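Local coordinates for 3,4-dihydroxy-2-butanone 4-phosphate synthase (Acinetobacter baumannii, PDB 6MNZ), which probably converts D-ribulose 5-phosphate to formate and 3,4-dihydroxy-2-butanone 4-phosphate for riboflavin biosynthesis, using magnesium or manganese, at residues A11-D23 against D32-D44. Residues are numbered along the deposited sequence; the frame is centred on the assembly and turned at random.
Sequences ADIRAGKMVILMD and DLVIAATHVRPED
D32 pairs with L21 through two backbone hydrogen bonds, D32 N to L21 O at 3.1 Å and L21 N to D32 O at 2.9 Å, in the antiparallel hairpin of strands 19-22 and 31-36. D32 is predicted to bind D-ribulose 5-phosphate, and its side chain lies beside that of H143, a predicted metal ligand. L33 faces I20 as a non-hydrogen-bonded pair and presses its CD1 on M18 SD, 3.9 Å away. At V34 the hydrogen-bonded register returns: its O accepts V19 N in the carbonyl plane, while the return bond to V19 O is weak. V34 CG2 packs on L21 CB, on the same face as V19. I35 has CG1 anti to its own N (chi1 -178°), which lays the chain along the carbonyls of G16 and K17. A36 CB meets I13 CG2 at 3.8 Å, and H39 CB rests on G16 CA at 3.8 Å, where a Schellman motif ends helix 6-15. D44, salt-bridged through OD2 to R41 NE, receives the tip of extended M18: M18 CE lies 3.6 Å from D44 OD1, which also accepts from a water weakly bonded to G16 O. Strand 31-36 is flanked by 19-22 and 160-164, while helix 143-153 packs against I13 and V19 and helix 175-184 against I20.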
ATOM      1  N   ALA A  11     -28.551  -3.487  22.662  1.00 35.40           N
ATOM      2  CA  ALA A  11     -29.953  -3.777  22.945  1.00 40.95           C
ATOM      3  C   ALA A  11     -30.862  -2.674  22.419  1.00 39.20           C
ATOM      4  O   ALA A  11     -31.962  -2.950  21.925  1.00 36.20           O
ATOM      5  CB  ALA A  11     -30.154  -3.963  24.448  1.00 42.38           C
ATOM      6  N   ASP A  12     -30.419  -1.419  22.509  1.00 43.38           N
ATOM      7  CA  ASP A  12     -31.211  -0.316  21.976  1.00 39.54           C
ATOM      8  C   ASP A  12     -31.287  -0.375  20.457  1.00 41.34           C
ATOM      9  O   ASP A  12     -32.354  -0.153  19.874  1.00 50.72           O
ATOM     10  CB  ASP A  12     -30.621   1.016  22.431  1.00 43.94           C
ATOM     11  CG  ASP A  12     -31.123   1.435  23.796  1.00 42.61           C
ATOM     12  OD1 ASP A  12     -31.043   2.638  24.113  1.00 46.08           O
ATOM     13  OD2 ASP A  12     -31.709   0.583  24.498  1.00 46.69           O
ATOM     14  N   ILE A  13     -30.200  -0.795  19.809  1.00 38.71           N
ATOM     15  CA  ILE A  13     -30.226  -0.977  18.363  1.00 41.66           C
ATOM     16  C   ILE A  13     -31.227  -2.062  17.991  1.00 42.23           C
ATOM     17  O   ILE A  13     -32.064  -1.876  17.100  1.00 40.96           O
ATOM     18  CB  ILE A  13     -28.814  -1.306  17.843  1.00 39.73           C
ATOM     19  CG1 ILE A  13     -27.900  -0.083  17.969  1.00 32.74           C
ATOM     20  CG2 ILE A  13     -28.872  -1.788  16.402  1.00 52.47           C
ATOM     21  CD1 ILE A  13     -28.234   1.057  17.015  1.00 34.26           C
ATOM     22  N   ARG A  14     -31.238  -3.160  18.749  1.00 38.61           N
ATOM     23  CA  ARG A  14     -32.269  -4.176  18.566  1.00 36.55           C
ATOM     24  C   ARG A  14     -33.660  -3.584  18.738  1.00 44.67           C
ATOM     25  O   ARG A  14     -34.599  -3.972  18.032  1.00 51.98           O
ATOM     26  CB  ARG A  14     -32.043  -5.321  19.554  1.00 42.41           C
ATOM     27  CG  ARG A  14     -33.271  -6.168  19.840  1.00 53.14           C
ATOM     28  CD  ARG A  14     -32.874  -7.554  20.329  1.00 49.78           C
ATOM     29  NE  ARG A  14     -32.458  -8.422  19.231  1.00 45.55           N
ATOM     30  CZ  ARG A  14     -33.279  -9.202  18.533  1.00 58.55           C
ATOM     31  NH1 ARG A  14     -34.553  -9.325  18.886  1.00 54.63           N
ATOM     32  NH2 ARG A  14     -32.819  -9.879  17.490  1.00 64.56           N
ATOM     33  N   ALA A  15     -33.830  -2.692  19.715  1.00 47.43           N
ATOM     34  CA  ALA A  15     -35.130  -2.083  19.966  1.00 46.04           C
ATOM     35  C   ALA A  15     -35.518  -1.039  18.926  1.00 48.76           C
ATOM     36  O   ALA A  15     -36.665  -0.580  18.941  1.00 67.84           O
ATOM     37  CB  ALA A  15     -35.146  -1.447  21.357  1.00 35.36           C
ATOM     38  N   GLY A  16     -34.603  -0.634  18.051  1.00 44.23           N
ATOM     39  CA  GLY A  16     -34.904   0.375  17.057  1.00 54.62           C
ATOM     40  C   GLY A  16     -34.680   1.806  17.488  1.00 52.54           C
ATOM     41  O   GLY A  16     -35.135   2.721  16.792  1.00 61.60           O
ATOM     42  N   LYS A  17     -34.079   2.029  18.653  1.00 44.44           N
ATOM     43  CA  LYS A  17     -33.754   3.373  19.101  1.00 46.40           C
ATOM     44  C   LYS A  17     -32.404   3.800  18.526  1.00 46.23           C
ATOM     45  O   LYS A  17     -31.725   3.041  17.829  1.00 45.28           O
ATOM     46  CB  LYS A  17     -33.737   3.443  20.627  1.00 47.10           C
ATOM     47  CG  LYS A  17     -35.025   2.989  21.294  1.00 51.06           C
ATOM     48  CD  LYS A  17     -34.753   2.493  22.705  1.00 42.06           C
ATOM     49  CE  LYS A  17     -36.017   2.003  23.387  1.00 51.46           C
ATOM     50  NZ  LYS A  17     -35.758   1.618  24.805  1.00 49.94           N
ATOM     51  N   MET A  18     -32.008   5.033  18.821  1.00 50.63           N
ATOM     52  CA  MET A  18     -30.695   5.524  18.438  1.00 43.31           C
ATOM     53  C   MET A  18     -29.693   5.330  19.571  1.00 34.91           C
ATOM     54  O   MET A  18     -30.055   5.165  20.738  1.00 37.00           O
ATOM     55  CB  MET A  18     -30.762   7.003  18.056  1.00 39.38           C
ATOM     56  CG  MET A  18     -31.764   7.316  16.963  1.00 37.53           C
ATOM     57  SD  MET A  18     -31.611   9.003  16.350  1.00 52.22           S
ATOM     58  CE  MET A  18     -32.893   9.020  15.100  1.00 45.98           C
ATOM     59  N   VAL A  19     -28.413   5.390  19.209  1.00 20.07           N
ATOM     60  CA  VAL A  19     -27.323   5.381  20.174  1.00 25.39           C
ATOM     61  C   VAL A  19     -26.207   6.247  19.615  1.00 25.60           C
ATOM     62  O   VAL A  19     -26.073   6.400  18.399  1.00 36.43           O
ATOM     63  CB  VAL A  19     -26.818   3.949  20.473  1.00 46.96           C
ATOM     64  CG1 VAL A  19     -27.921   3.111  21.108  1.00 41.07           C
ATOM     65  CG2 VAL A  19     -26.300   3.289  19.204  1.00 49.84           C
ATOM     66  N   ILE A  20     -25.500   6.929  20.508  1.00 27.00           N
ATOM     67  CA  ILE A  20     -24.378   7.777  20.122  1.00 26.58           C
ATOM     68  C   ILE A  20     -23.096   6.968  20.238  1.00 26.57           C
ATOM     69  O   ILE A  20     -22.888   6.249  21.222  1.00 37.21           O
ATOM     70  CB  ILE A  20     -24.314   9.040  20.998  1.00 30.06           C
ATOM     71  CG1 ILE A  20     -25.571   9.886  20.804  1.00 35.21           C
ATOM     72  CG2 ILE A  20     -23.076   9.855  20.661  1.00 40.22           C
ATOM     73  CD1 ILE A  20     -25.736  10.976  21.835  1.00 52.33           C
ATOM     74  N   LEU A  21     -22.268   7.029  19.198  1.00 31.47           N
ATOM     75  CA  LEU A  21     -20.995   6.319  19.159  1.00 34.54           C
ATOM     76  C   LEU A  21     -19.887   7.329  18.904  1.00 36.49           C
ATOM     77  O   LEU A  21     -19.903   8.032  17.887  1.00 37.11           O
ATOM     78  CB  LEU A  21     -20.997   5.237  18.077  1.00 41.24           C
ATOM     79  CG  LEU A  21     -21.318   3.816  18.548  1.00 36.04           C
ATOM     80  CD1 LEU A  21     -21.460   2.881  17.355  1.00 54.24           C
ATOM     81  CD2 LEU A  21     -20.254   3.295  19.505  1.00 44.28           C
ATOM     82  N   MET A  22     -18.895   7.346  19.786  1.00 28.30           N
ATOM     83  CA  MET A  22     -17.703   8.157  19.605  1.00 27.24           C
ATOM     84  C   MET A  22     -16.562   7.279  19.115  1.00 34.69           C
ATOM     85  O   MET A  22     -16.375   6.158  19.599  1.00 44.18           O
ATOM     86  CB  MET A  22     -17.301   8.843  20.910  1.00 37.84           C
ATOM     87  CG  MET A  22     -18.345   9.794  21.457  1.00 48.89           C
ATOM     88  SD  MET A  22     -17.802  10.627  22.963  1.00 52.66           S
ATOM     89  CE  MET A  22     -18.365   9.474  24.208  1.00 37.86           C
ATOM     90  N   ASP A  23     -15.748   7.830  18.222  1.00 38.27           N
ATOM     91  CA  ASP A  23     -14.480   7.219  17.876  1.00 29.02           C
ATOM     92  C   ASP A  23     -13.372   7.791  18.756  1.00 31.32           C
ATOM     93  O   ASP A  23     -13.609   8.614  19.643  1.00 39.25           O
ATOM     94  CB  ASP A  23     -14.176   7.435  16.396  1.00 32.71           C
ATOM     95  CG  ASP A  23     -13.833   8.877  16.079  1.00 31.29           C
ATOM     96  OD1 ASP A  23     -14.317   9.773  16.807  1.00 26.38           O
ATOM     97  OD2 ASP A  23     -12.883   9.086  15.296  1.00 27.52           O
ATOM     98  N   ASP A  32     -21.722  10.229  16.635  1.00 20.23           N
ATOM     99  CA  ASP A  32     -22.750   9.945  15.645  1.00 29.16           C
ATOM    100  C   ASP A  32     -23.935   9.294  16.340  1.00 29.79           C
ATOM    101  O   ASP A  32     -23.778   8.253  16.987  1.00 36.09           O
ATOM    102  CB  ASP A  32     -22.223   9.025  14.543  1.00 31.55           C
ATOM    103  CG  ASP A  32     -21.188   9.695  13.668  1.00 23.47           C
ATOM    104  OD1 ASP A  32     -20.452  10.567  14.174  1.00 33.14           O
ATOM    105  OD2 ASP A  32     -20.998   9.228  12.527  1.00 27.81           O
ATOM    106  N   LEU A  33     -25.130   9.820  16.088  1.00 31.12           N
ATOM    107  CA  LEU A  33     -26.330   9.003  16.196  1.00 29.65           C
ATOM    108  C   LEU A  33     -26.210   7.789  15.284  1.00 29.39           C
ATOM    109  O   LEU A  33     -25.571   7.849  14.232  1.00 31.32           O
ATOM    110  CB  LEU A  33     -27.569   9.815  15.823  1.00 40.23           C
ATOM    111  CG  LEU A  33     -27.893  11.047  16.669  1.00 44.95           C
ATOM    112  CD1 LEU A  33     -28.999  11.852  15.999  1.00 25.19           C
ATOM    113  CD2 LEU A  33     -28.291  10.656  18.084  1.00 48.56           C
ATOM    114  N   VAL A  34     -26.663   6.643  15.787  1.00 29.99           N
ATOM    115  CA  VAL A  34     -26.535   5.367  15.090  1.00 24.46           C
ATOM    116  C   VAL A  34     -27.812   4.581  15.338  1.00 34.39           C
ATOM    117  O   VAL A  34     -28.249   4.454  16.488  1.00 42.74           O
ATOM    118  CB  VAL A  34     -25.315   4.557  15.559  1.00 39.26           C
ATOM    119  CG1 VAL A  34     -25.130   3.312  14.691  1.00 40.90           C
ATOM    120  CG2 VAL A  34     -24.065   5.418  15.540  1.00 40.79           C
ATOM    121  N   ILE A  35     -28.483   4.182  14.260  1.00 39.33           N
ATOM    122  CA  ILE A  35     -29.697   3.381  14.347  1.00 45.63           C
ATOM    123  C   ILE A  35     -29.610   2.261  13.321  1.00 36.63           C
ATOM    124  O   ILE A  35     -29.013   2.418  12.252  1.00 39.82           O
ATOM    125  CB  ILE A  35     -30.961   4.240  14.121  1.00 39.28           C
ATOM    126  CG1 ILE A  35     -32.222   3.385  14.259  1.00 45.62           C
ATOM    127  CG2 ILE A  35     -30.915   4.915  12.753  1.00 44.62           C
ATOM    128  CD1 ILE A  35     -33.503   4.195  14.262  1.00 51.70           C
ATOM    129  N   ALA A  36     -30.227   1.128  13.645  1.00 31.85           N
ATOM    130  CA  ALA A  36     -30.296   0.021  12.702  1.00 35.60           C
ATOM    131  C   ALA A  36     -31.051   0.451  11.452  1.00 46.20           C
ATOM    132  O   ALA A  36     -32.219   0.846  11.528  1.00 59.91           O
ATOM    133  CB  ALA A  36     -30.975  -1.186  13.346  1.00 29.09           C
ATOM    134  N   ALA A  37     -30.374   0.389  10.303  1.00 42.49           N
ATOM    135  CA  ALA A  37     -30.997   0.789   9.048  1.00 37.41           C
ATOM    136  C   ALA A  37     -32.309   0.054   8.813  1.00 38.87           C
ATOM    137  O   ALA A  37     -33.256   0.633   8.272  1.00 55.66           O
ATOM    138  CB  ALA A  37     -30.035   0.535   7.886  1.00 35.37           C
ATOM    139  N   THR A  38     -32.433  -1.164   9.342  1.00 37.67           N
ATOM    140  CA  THR A  38     -33.651  -1.937   9.139  1.00 55.11           C
ATOM    141  C   THR A  38     -34.827  -1.352   9.913  1.00 49.73           C
ATOM    142  O   THR A  38     -35.982  -1.549   9.519  1.00 57.07           O
ATOM    143  CB  THR A  38     -33.418  -3.391   9.548  1.00 62.33           C
ATOM    144  OG1 THR A  38     -32.219  -3.875   8.930  1.00 52.03           O
ATOM    145  CG2 THR A  38     -34.591  -4.263   9.129  1.00 77.33           C
ATOM    146  N   HIS A  39     -34.565  -0.691  11.039  1.00 46.01           N
ATOM    147  CA  HIS A  39     -35.617  -0.112  11.860  1.00 55.13           C
ATOM    148  C   HIS A  39     -35.764   1.392  11.661  1.00 55.20           C
ATOM    149  O   HIS A  39     -36.510   2.033  12.408  1.00 45.56           O
ATOM    150  CB  HIS A  39     -35.357  -0.408  13.339  1.00 52.74           C
ATOM    151  CG  HIS A  39     -35.494  -1.854  13.698  1.00 46.93           C
ATOM    152  ND1 HIS A  39     -36.709  -2.503  13.730  1.00 58.07           N
ATOM    153  CD2 HIS A  39     -34.567  -2.772  14.062  1.00 37.62           C
ATOM    154  CE1 HIS A  39     -36.520  -3.770  14.050  1.00 52.74           C
ATOM    155  NE2 HIS A  39     -35.229  -3.959  14.262  1.00 49.07           N
ATOM    156  N   VAL A  40     -35.103   1.964  10.652  1.00 49.81           N
ATOM    157  CA  VAL A  40     -35.118   3.413  10.484  1.00 48.64           C
ATOM    158  C   VAL A  40     -36.470   3.852   9.938  1.00 46.22           C
ATOM    159  O   VAL A  40     -37.017   3.239   9.010  1.00 59.08           O
ATOM    160  CB  VAL A  40     -33.972   3.865   9.565  1.00 37.11           C
ATOM    161  CG1 VAL A  40     -34.283   3.545   8.113  1.00 36.60           C
ATOM    162  CG2 VAL A  40     -33.711   5.356   9.745  1.00 39.48           C
ATOM    163  N   ARG A  41     -36.979   4.957  10.462  1.00 47.79           N
ATOM    164  CA  ARG A  41     -38.310   5.457  10.157  1.00 48.70           C
ATOM    165  C   ARG A  41     -38.226   6.934   9.812  1.00 38.20           C
ATOM    166  O   ARG A  41     -37.216   7.586  10.099  1.00 35.92           O
ATOM    167  CB  ARG A  41     -39.268   5.249  11.340  1.00 45.04           C
ATOM    168  CG  ARG A  41     -39.302   3.819  11.861  1.00 53.18           C
ATOM    169  CD  ARG A  41     -39.977   3.729  13.218  1.00 45.84           C
ATOM    170  NE  ARG A  41     -39.345   4.599  14.206  1.00 53.40           N
ATOM    171  CZ  ARG A  41     -39.751   4.723  15.466  1.00 59.98           C
ATOM    172  NH1 ARG A  41     -40.639   3.873  15.965  1.00 89.53           N
ATOM    173  NH2 ARG A  41     -39.174   5.612  16.263  1.00 61.99           N
ATOM    174  N   PRO A  42     -39.192   7.447   9.042  1.00 35.66           N
ATOM    175  CA  PRO A  42     -39.175   8.874   8.687  1.00 36.50           C
ATOM    176  C   PRO A  42     -38.782   9.779   9.843  1.00 26.88           C
ATOM    177  O   PRO A  42     -37.871  10.602   9.707  1.00 26.09           O
ATOM    178  CB  PRO A  42     -40.618   9.135   8.237  1.00 39.16           C
ATOM    179  CG  PRO A  42     -41.071   7.819   7.671  1.00 45.36           C
ATOM    180  CD  PRO A  42     -40.301   6.726   8.387  1.00 39.81           C
ATOM    181  N   GLU A  43     -39.437   9.620  10.994  1.00 37.51           N
ATOM    182  CA  GLU A  43     -39.155  10.492  12.127  1.00 44.09           C
ATOM    183  C   GLU A  43     -37.751  10.288  12.679  1.00 36.51           C
ATOM    184  O   GLU A  43     -37.216  11.198  13.320  1.00 34.18           O
ATOM    185  CB  GLU A  43     -40.180  10.269  13.240  1.00 38.58           C
ATOM    186  CG  GLU A  43     -41.206  11.387  13.390  1.00 66.81           C
ATOM    187  CD  GLU A  43     -40.570  12.759  13.549  1.00 68.27           C
ATOM    188  OE1 GLU A  43     -40.747  13.599  12.642  1.00 59.95           O
ATOM    189  OE2 GLU A  43     -39.778  12.944  14.498  1.00 64.41           O
ATOM    190  N   ASP A  44     -37.106   9.163  12.365  1.00 48.27           N
ATOM    191  CA  ASP A  44     -35.724   8.966  12.787  1.00 43.57           C
ATOM    192  C   ASP A  44     -34.767   9.805  11.950  1.00 37.60           C
ATOM    193  O   ASP A  44     -33.906  10.504  12.497  1.00 39.24           O
ATOM    194  CB  ASP A  44     -35.356   7.485  12.703  1.00 39.89           C
ATOM    195  CG  ASP A  44     -36.077   6.648  13.740  1.00 42.87           C
ATOM    196  OD1 ASP A  44     -35.812   6.838  14.945  1.00 39.56           O
ATOM    197  OD2 ASP A  44     -36.853   5.750  13.347  1.00 51.15           O
TER
HETATM  198  O   HOH W   1     -35.045   5.966  17.547  1.00 62.80           O